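PDB 1Y9Q: transcriptional regulator, HTH_3 family from Vibrio cholerae, which probably acts as a DNA-binding transcription factor, joining a helix-turn-helix region to a zinc-binding cupin domain, with D-methionine bound between them. Local coordinates for residues T30-I44 with I53-A65. Residues are numbered along the deposited sequence; the frame is centred on the assembly and turned at random.
With MED (D-methionine), chain C.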
ATOM      1  N   THR A  30     -17.949  11.343   4.833  1.00 14.96           N
ATOM      2  CA  THR A  30     -17.235  10.187   5.362  1.00 15.19           C
ATOM      3  C   THR A  30     -16.332   9.619   4.271  1.00 14.60           C
ATOM      4  O   THR A  30     -15.237   9.124   4.541  1.00 16.24           O
ATOM      5  CB  THR A  30     -18.230   9.108   5.850  1.00 14.22           C
ATOM      6  OG1 THR A  30     -19.079   9.670   6.861  1.00 16.92           O
ATOM      7  CG2 THR A  30     -17.484   7.920   6.439  1.00 16.28           C
ATOM      8  N   ALA A  31     -16.787   9.709   3.029  1.00 16.10           N
ATOM      9  CA  ALA A  31     -15.999   9.223   1.904  1.00 17.53           C
ATOM     10  C   ALA A  31     -14.710  10.039   1.800  1.00 18.94           C
ATOM     11  O   ALA A  31     -13.623   9.484   1.639  1.00 19.63           O
ATOM     12  CB  ALA A  31     -16.806   9.340   0.615  1.00 17.69           C
ATOM     13  N   GLN A  32     -14.832  11.360   1.911  1.00 20.40           N
ATOM     14  CA  GLN A  32     -13.667  12.242   1.819  1.00 22.93           C
ATOM     15  C   GLN A  32     -12.670  11.998   2.948  1.00 21.84           C
ATOM     16  O   GLN A  32     -11.454  12.004   2.733  1.00 23.29           O
ATOM     17  CB  GLN A  32     -14.105  13.711   1.841  1.00 26.41           C
ATOM     18  CG  GLN A  32     -15.025  14.100   0.701  1.00 32.67           C
ATOM     19  CD  GLN A  32     -14.437  13.778  -0.662  1.00 36.32           C
ATOM     20  OE1 GLN A  32     -13.347  14.237  -1.004  1.00 37.72           O
ATOM     21  NE2 GLN A  32     -15.162  12.984  -1.448  1.00 37.96           N
ATOM     22  N   LEU A  33     -13.193  11.782   4.149  1.00 19.57           N
ATOM     23  CA  LEU A  33     -12.356  11.542   5.319  1.00 18.98           C
ATOM     24  C   LEU A  33     -11.589  10.226   5.261  1.00 17.44           C
ATOM     25  O   LEU A  33     -10.405  10.179   5.594  1.00 18.46           O
ATOM     26  CB  LEU A  33     -13.208  11.546   6.593  1.00 17.95           C
ATOM     27  CG  LEU A  33     -13.808  12.872   7.059  1.00 20.22           C
ATOM     28  CD1 LEU A  33     -14.769  12.616   8.208  1.00 20.11           C
ATOM     29  CD2 LEU A  33     -12.689  13.820   7.480  1.00 20.12           C
ATOM     30  N   THR A  34     -12.270   9.165   4.837  1.00 16.07           N
ATOM     31  CA  THR A  34     -11.688   7.825   4.790  1.00 16.09           C
ATOM     32  C   THR A  34     -10.975   7.409   3.509  1.00 16.32           C
ATOM     33  O   THR A  34     -10.138   6.509   3.535  1.00 17.21           O
ATOM     34  CB  THR A  34     -12.760   6.754   5.026  1.00 15.71           C
ATOM     35  OG1 THR A  34     -13.673   6.769   3.923  1.00 13.96           O
ATOM     36  CG2 THR A  34     -13.524   7.020   6.318  1.00 17.39           C
ATOM     37  N   GLY A  35     -11.319   8.028   2.388  1.00 15.50           N
ATOM     38  CA  GLY A  35     -10.698   7.640   1.138  1.00 17.70           C
ATOM     39  C   GLY A  35     -11.428   6.456   0.529  1.00 18.90           C
ATOM     40  O   GLY A  35     -11.007   5.914  -0.491  1.00 21.63           O
ATOM     41  N   VAL A  36     -12.513   6.035   1.171  1.00 18.32           N
ATOM     42  CA  VAL A  36     -13.325   4.929   0.670  1.00 18.74           C
ATOM     43  C   VAL A  36     -14.486   5.572  -0.090  1.00 18.96           C
ATOM     44  O   VAL A  36     -15.111   6.506   0.413  1.00 18.86           O
ATOM     45  CB  VAL A  36     -13.874   4.066   1.833  1.00 18.75           C
ATOM     46  CG1 VAL A  36     -14.764   2.958   1.289  1.00 18.09           C
ATOM     47  CG2 VAL A  36     -12.711   3.477   2.635  1.00 18.39           C
ATOM     48  N   SER A  37     -14.771   5.090  -1.298  1.00 19.71           N
ATOM     49  CA  SER A  37     -15.844   5.680  -2.098  1.00 20.44           C
ATOM     50  C   SER A  37     -17.180   5.717  -1.370  1.00 20.87           C
ATOM     51  O   SER A  37     -17.488   4.833  -0.568  1.00 20.06           O
ATOM     52  CB  SER A  37     -16.022   4.926  -3.425  1.00 23.08           C
ATOM     53  OG  SER A  37     -16.605   3.649  -3.239  1.00 24.72           O
ATOM     54  N   LYS A  38     -17.969   6.750  -1.654  1.00 19.68           N
ATOM     55  CA  LYS A  38     -19.283   6.890  -1.046  1.00 21.72           C
ATOM     56  C   LYS A  38     -20.127   5.687  -1.446  1.00 21.49           C
ATOM     57  O   LYS A  38     -20.974   5.218  -0.681  1.00 20.27           O
ATOM     58  CB  LYS A  38     -19.969   8.169  -1.532  1.00 23.95           C
ATOM     59  CG  LYS A  38     -21.439   8.256  -1.143  1.00 28.14           C
ATOM     60  CD  LYS A  38     -22.104   9.496  -1.723  1.00 31.37           C
ATOM     61  CE  LYS A  38     -23.600   9.506  -1.422  1.00 34.80           C
ATOM     62  NZ  LYS A  38     -24.278  10.704  -2.007  1.00 37.14           N
ATOM     63  N   ALA A  39     -19.889   5.195  -2.655  1.00 20.55           N
ATOM     64  CA  ALA A  39     -20.628   4.048  -3.159  1.00 21.74           C
ATOM     65  C   ALA A  39     -20.381   2.832  -2.272  1.00 19.39           C
ATOM     66  O   ALA A  39     -21.322   2.165  -1.848  1.00 18.40           O
ATOM     67  CB  ALA A  39     -20.216   3.749  -4.598  1.00 21.85           C
HETATM   68  N   MSE A  40     -19.114   2.548  -1.987  1.00 19.63           N
HETATM   69  CA  MSE A  40     -18.783   1.403  -1.152  1.00 18.96           C
HETATM   70  C   MSE A  40     -19.320   1.577   0.265  1.00 17.36           C
HETATM   71  O   MSE A  40     -19.847   0.632   0.851  1.00 15.41           O
HETATM   72  CB  MSE A  40     -17.271   1.184  -1.111  1.00 22.59           C
HETATM   73  CG  MSE A  40     -16.869  -0.062  -0.345  1.00 29.31           C
HETATM   74 SE   MSE A  40     -14.992  -0.460  -0.558  1.00 43.68          SE
HETATM   75  CE  MSE A  40     -14.967  -0.651  -2.494  1.00 34.55           C
ATOM     76  N   LEU A  41     -19.185   2.782   0.814  1.00 16.14           N
ATOM     77  CA  LEU A  41     -19.684   3.056   2.161  1.00 15.96           C
ATOM     78  C   LEU A  41     -21.189   2.794   2.236  1.00 16.49           C
ATOM     79  O   LEU A  41     -21.689   2.263   3.229  1.00 16.49           O
ATOM     80  CB  LEU A  41     -19.387   4.507   2.556  1.00 14.51           C
ATOM     81  CG  LEU A  41     -17.906   4.875   2.738  1.00 12.36           C
ATOM     82  CD1 LEU A  41     -17.766   6.377   2.938  1.00 12.89           C
ATOM     83  CD2 LEU A  41     -17.332   4.134   3.931  1.00 13.39           C
ATOM     84  N   GLY A  42     -21.908   3.163   1.180  1.00 16.26           N
ATOM     85  CA  GLY A  42     -23.343   2.935   1.155  1.00 17.71           C
ATOM     86  C   GLY A  42     -23.652   1.447   1.150  1.00 18.11           C
ATOM     87  O   GLY A  42     -24.538   0.983   1.869  1.00 18.41           O
ATOM     88  N   GLN A  43     -22.910   0.698   0.340  1.00 18.29           N
ATOM     89  CA  GLN A  43     -23.097  -0.747   0.242  1.00 18.49           C
ATOM     90  C   GLN A  43     -22.801  -1.429   1.577  1.00 16.59           C
ATOM     91  O   GLN A  43     -23.487  -2.374   1.965  1.00 17.82           O
ATOM     92  CB  GLN A  43     -22.186  -1.331  -0.840  1.00 21.28           C
ATOM     93  CG  GLN A  43     -22.421  -0.754  -2.235  1.00 26.97           C
ATOM     94  CD  GLN A  43     -21.502  -1.354  -3.287  1.00 30.23           C
ATOM     95  OE1 GLN A  43     -20.280  -1.349  -3.140  1.00 30.62           O
ATOM     96  NE2 GLN A  43     -22.089  -1.867  -4.364  1.00 33.70           N
ATOM     97  N   ILE A  44     -21.773  -0.958   2.275  1.00 15.33           N
ATOM     98  CA  ILE A  44     -21.418  -1.546   3.559  1.00 14.36           C
ATOM     99  C   ILE A  44     -22.532  -1.333   4.577  1.00 13.96           C
ATOM    100  O   ILE A  44     -22.918  -2.262   5.290  1.00 15.42           O
ATOM    101  CB  ILE A  44     -20.105  -0.943   4.118  1.00 11.95           C
ATOM    102  CG1 ILE A  44     -18.929  -1.349   3.225  1.00 13.07           C
ATOM    103  CG2 ILE A  44     -19.873  -1.428   5.547  1.00 10.07           C
ATOM    104  CD1 ILE A  44     -17.605  -0.677   3.589  1.00 13.79           C
ATOM    105  N   ILE A  53     -10.396  -6.342   6.249  1.00 18.10           N
ATOM    106  CA  ILE A  53      -9.810  -5.783   7.454  1.00 18.25           C
ATOM    107  C   ILE A  53      -9.133  -4.467   7.087  1.00 16.22           C
ATOM    108  O   ILE A  53      -9.176  -3.501   7.848  1.00 16.79           O
ATOM    109  CB  ILE A  53      -8.765  -6.748   8.058  1.00 19.63           C
ATOM    110  CG1 ILE A  53      -9.472  -8.002   8.585  1.00 20.52           C
ATOM    111  CG2 ILE A  53      -7.976  -6.040   9.165  1.00 20.90           C
ATOM    112  CD1 ILE A  53      -8.542  -9.041   9.205  1.00 23.24           C
ATOM    113  N   ALA A  54      -8.524  -4.423   5.907  1.00 15.00           N
ATOM    114  CA  ALA A  54      -7.838  -3.213   5.471  1.00 15.21           C
ATOM    115  C   ALA A  54      -8.806  -2.051   5.265  1.00 15.44           C
ATOM    116  O   ALA A  54      -8.486  -0.900   5.579  1.00 14.74           O
ATOM    117  CB  ALA A  54      -7.055  -3.483   4.191  1.00 16.20           C
ATOM    118  N   THR A  55      -9.989  -2.348   4.741  1.00 15.70           N
ATOM    119  CA  THR A  55     -10.981  -1.305   4.509  1.00 15.60           C
ATOM    120  C   THR A  55     -11.505  -0.791   5.849  1.00 15.66           C
ATOM    121  O   THR A  55     -11.715   0.414   6.023  1.00 14.41           O
ATOM    122  CB  THR A  55     -12.145  -1.828   3.644  1.00 17.33           C
ATOM    123  OG1 THR A  55     -11.656  -2.139   2.334  1.00 17.34           O
ATOM    124  CG2 THR A  55     -13.235  -0.771   3.520  1.00 17.46           C
ATOM    125  N   LEU A  56     -11.709  -1.710   6.793  1.00 15.73           N
ATOM    126  CA  LEU A  56     -12.175  -1.346   8.129  1.00 17.16           C
ATOM    127  C   LEU A  56     -11.216  -0.348   8.773  1.00 15.76           C
ATOM    128  O   LEU A  56     -11.646   0.649   9.350  1.00 14.25           O
ATOM    129  CB  LEU A  56     -12.276  -2.579   9.031  1.00 19.89           C
ATOM    130  CG  LEU A  56     -13.601  -3.338   9.078  1.00 22.68           C
ATOM    131  CD1 LEU A  56     -13.983  -3.786   7.692  1.00 25.87           C
ATOM    132  CD2 LEU A  56     -13.474  -4.526  10.016  1.00 22.23           C
ATOM    133  N   TRP A  57      -9.917  -0.624   8.694  1.00 15.28           N
ATOM    134  CA  TRP A  57      -8.937   0.285   9.280  1.00 13.91           C
ATOM    135  C   TRP A  57      -8.966   1.626   8.557  1.00 14.43           C
ATOM    136  O   TRP A  57      -8.809   2.682   9.169  1.00 15.40           O
ATOM    137  CB  TRP A  57      -7.526  -0.305   9.211  1.00 16.30           C
ATOM    138  CG  TRP A  57      -7.226  -1.256  10.329  1.00 15.97           C
ATOM    139  CD1 TRP A  57      -7.369  -2.615  10.317  1.00 15.71           C
ATOM    140  CD2 TRP A  57      -6.785  -0.910  11.646  1.00 15.16           C
ATOM    141  NE1 TRP A  57      -7.045  -3.136  11.546  1.00 18.38           N
ATOM    142  CE2 TRP A  57      -6.685  -2.110  12.381  1.00 17.00           C
ATOM    143  CE3 TRP A  57      -6.464   0.299  12.276  1.00 13.35           C
ATOM    144  CZ2 TRP A  57      -6.277  -2.136  13.719  1.00 16.85           C
ATOM    145  CZ3 TRP A  57      -6.058   0.273  13.604  1.00 13.76           C
ATOM    146  CH2 TRP A  57      -5.968  -0.937  14.312  1.00 15.30           C
ATOM    147  N   LYS A  58      -9.175   1.580   7.249  1.00 14.28           N
ATOM    148  CA  LYS A  58      -9.224   2.796   6.463  1.00 15.08           C
ATOM    149  C   LYS A  58     -10.383   3.673   6.939  1.00 13.71           C
ATOM    150  O   LYS A  58     -10.234   4.884   7.100  1.00 13.58           O
ATOM    151  CB  LYS A  58      -9.380   2.439   4.987  1.00 19.06           C
ATOM    152  CG  LYS A  58      -9.064   3.566   4.041  1.00 22.96           C
ATOM    153  CD  LYS A  58      -8.871   3.038   2.630  1.00 25.62           C
ATOM    154  CE  LYS A  58      -8.565   4.164   1.674  1.00 26.35           C
ATOM    155  NZ  LYS A  58      -8.400   3.666   0.286  1.00 29.14           N
ATOM    156  N   ILE A  59     -11.533   3.052   7.173  1.00 12.60           N
ATOM    157  CA  ILE A  59     -12.715   3.775   7.629  1.00 12.79           C
ATOM    158  C   ILE A  59     -12.524   4.295   9.049  1.00 12.46           C
ATOM    159  O   ILE A  59     -12.785   5.469   9.327  1.00 11.71           O
ATOM    160  CB  ILE A  59     -13.966   2.871   7.570  1.00 13.30           C
ATOM    161  CG1 ILE A  59     -14.257   2.495   6.113  1.00 13.53           C
ATOM    162  CG2 ILE A  59     -15.165   3.589   8.192  1.00 15.34           C
ATOM    163  CD1 ILE A  59     -15.363   1.464   5.942  1.00 13.10           C
ATOM    164  N   ALA A  60     -12.072   3.422   9.950  1.00 11.59           N
ATOM    165  CA  ALA A  60     -11.842   3.823  11.336  1.00 12.25           C
ATOM    166  C   ALA A  60     -10.886   5.011  11.380  1.00 11.32           C
ATOM    167  O   ALA A  60     -11.112   5.984  12.105  1.00 13.18           O
ATOM    168  CB  ALA A  60     -11.263   2.649  12.138  1.00 12.24           C
ATOM    169  N   SER A  61      -9.822   4.942  10.587  1.00 14.49           N
ATOM    170  CA  SER A  61      -8.833   6.014  10.553  1.00 15.53           C
ATOM    171  C   SER A  61      -9.461   7.351  10.166  1.00 15.98           C
ATOM    172  O   SER A  61      -9.193   8.375  10.794  1.00 14.77           O
ATOM    173  CB  SER A  61      -7.710   5.659   9.575  1.00 17.61           C
ATOM    174  OG  SER A  61      -7.007   4.504  10.010  1.00 19.71           O
ATOM    175  N   GLY A  62     -10.303   7.336   9.138  1.00 15.41           N
ATOM    176  CA  GLY A  62     -10.950   8.560   8.694  1.00 16.38           C
ATOM    177  C   GLY A  62     -11.918   9.124   9.717  1.00 17.02           C
ATOM    178  O   GLY A  62     -12.093  10.340   9.824  1.00 17.60           O
ATOM    179  N   LEU A  63     -12.547   8.237  10.479  1.00 15.57           N
ATOM    180  CA  LEU A  63     -13.504   8.646  11.505  1.00 15.11           C
ATOM    181  C   LEU A  63     -12.803   8.926  12.826  1.00 15.70           C
ATOM    182  O   LEU A  63     -13.435   9.361  13.788  1.00 15.92           O
ATOM    183  CB  LEU A  63     -14.544   7.545  11.717  1.00 14.51           C
ATOM    184  CG  LEU A  63     -15.454   7.215  10.534  1.00 15.21           C
ATOM    185  CD1 LEU A  63     -16.269   5.965  10.841  1.00 15.77           C
ATOM    186  CD2 LEU A  63     -16.366   8.404  10.254  1.00 15.69           C
ATOM    187  N   GLU A  64     -11.494   8.678  12.856  1.00 16.30           N
ATOM    188  CA  GLU A  64     -10.682   8.859  14.054  1.00 16.37           C
ATOM    189  C   GLU A  64     -11.265   8.012  15.176  1.00 17.25           C
ATOM    190  O   GLU A  64     -11.458   8.470  16.307  1.00 15.16           O
ATOM    191  CB  GLU A  64     -10.630  10.332  14.443  1.00 21.42           C
ATOM    192  CG  GLU A  64     -10.079  11.196  13.320  1.00 25.66           C
ATOM    193  CD  GLU A  64      -9.953  12.653  13.701  1.00 30.17           C
ATOM    194  OE1 GLU A  64      -9.023  12.988  14.464  1.00 33.05           O
ATOM    195  OE2 GLU A  64     -10.792  13.457  13.241  1.00 33.06           O
ATOM    196  N   ALA A  65     -11.559   6.765  14.826  1.00 14.35           N
ATOM    197  CA  ALA A  65     -12.118   5.794  15.755  1.00 13.97           C
ATOM    198  C   ALA A  65     -11.165   4.611  15.840  1.00 12.93           C
ATOM    199  O   ALA A  65     -10.299   4.435  14.981  1.00 14.52           O
ATOM    200  CB  ALA A  65     -13.476   5.324  15.264  1.00 14.06           C
TER
HETATM  201  N   MED C 201      -2.741  -2.486  12.400  1.00 18.96           N
HETATM  202  CA  MED C 201      -3.605  -3.478  11.696  1.00 19.19           C
HETATM  203  C   MED C 201      -3.512  -3.303  10.175  1.00 18.93           C
HETATM  204  O   MED C 201      -2.802  -2.438   9.642  1.00 18.39           O
HETATM  205  CB  MED C 201      -3.189  -4.903  12.129  1.00 20.75           C
HETATM  206  CG  MED C 201      -3.925  -6.108  11.579  1.00 24.00           C
HETATM  207  SD  MED C 201      -5.599  -6.024  12.286  1.00 25.05           S
HETATM  208  CE  MED C 201      -5.312  -6.224  13.988  1.00 26.46           C
HETATM  209  OXT MED C 201      -4.171  -4.039   9.442  1.00 18.12           O
HETATM  210  O   HOH W   1      -8.471   6.550   5.883  1.00 13.18           O
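D-methionine lies over one face of the Trp57 indole, its CA 3.3 Å above the ring plane and near the rim of the ring; level with the ring, against its edge, sits Ile53 CG2. Phe67 stacks on the same indole, and Phe107 and His122 of the ligand pocket also touch it. Away from the pocket, helix 53-63 packs against helices 30-34 and 38-44 and the turn between them. Ile59, CG1 anti to its carbonyl carbon (chi1 -64°), sends CD1 tip to tip against Ile44 CD1 at 3.9 Å; Leu41 CD2 runs alongside it the other way, while Val36 CG2 packs on Ile59 CG1. With no side chain at Gly62, its CA comes to 3.8 Å from Thr34 CG2 and 4.0 Å from Thr34 CA. That methyl rests 3.5 Å from Ile59 O, because OG1 is turned back to bond Thr30 O and accept from Val36 N, an ST turn. No direct hydrogen bond joins the segments, but one water donates to both Thr34 O and Lys58 O. The extended Lys58 chain runs across Val36, with Lys58 CG 3.2 Å from Thr34 O, to a salt bridge with Glu143 of the second subunit. Helix 30-34, the turn through Gly35 and Ser37, which N-caps the next helix, and helix 38-44 fit the helix-turn-helix of HTH_3 regulators; helix 53-63 packs on it with one side and with another lends Ile53 and Trp57 to the D-methionine pocket.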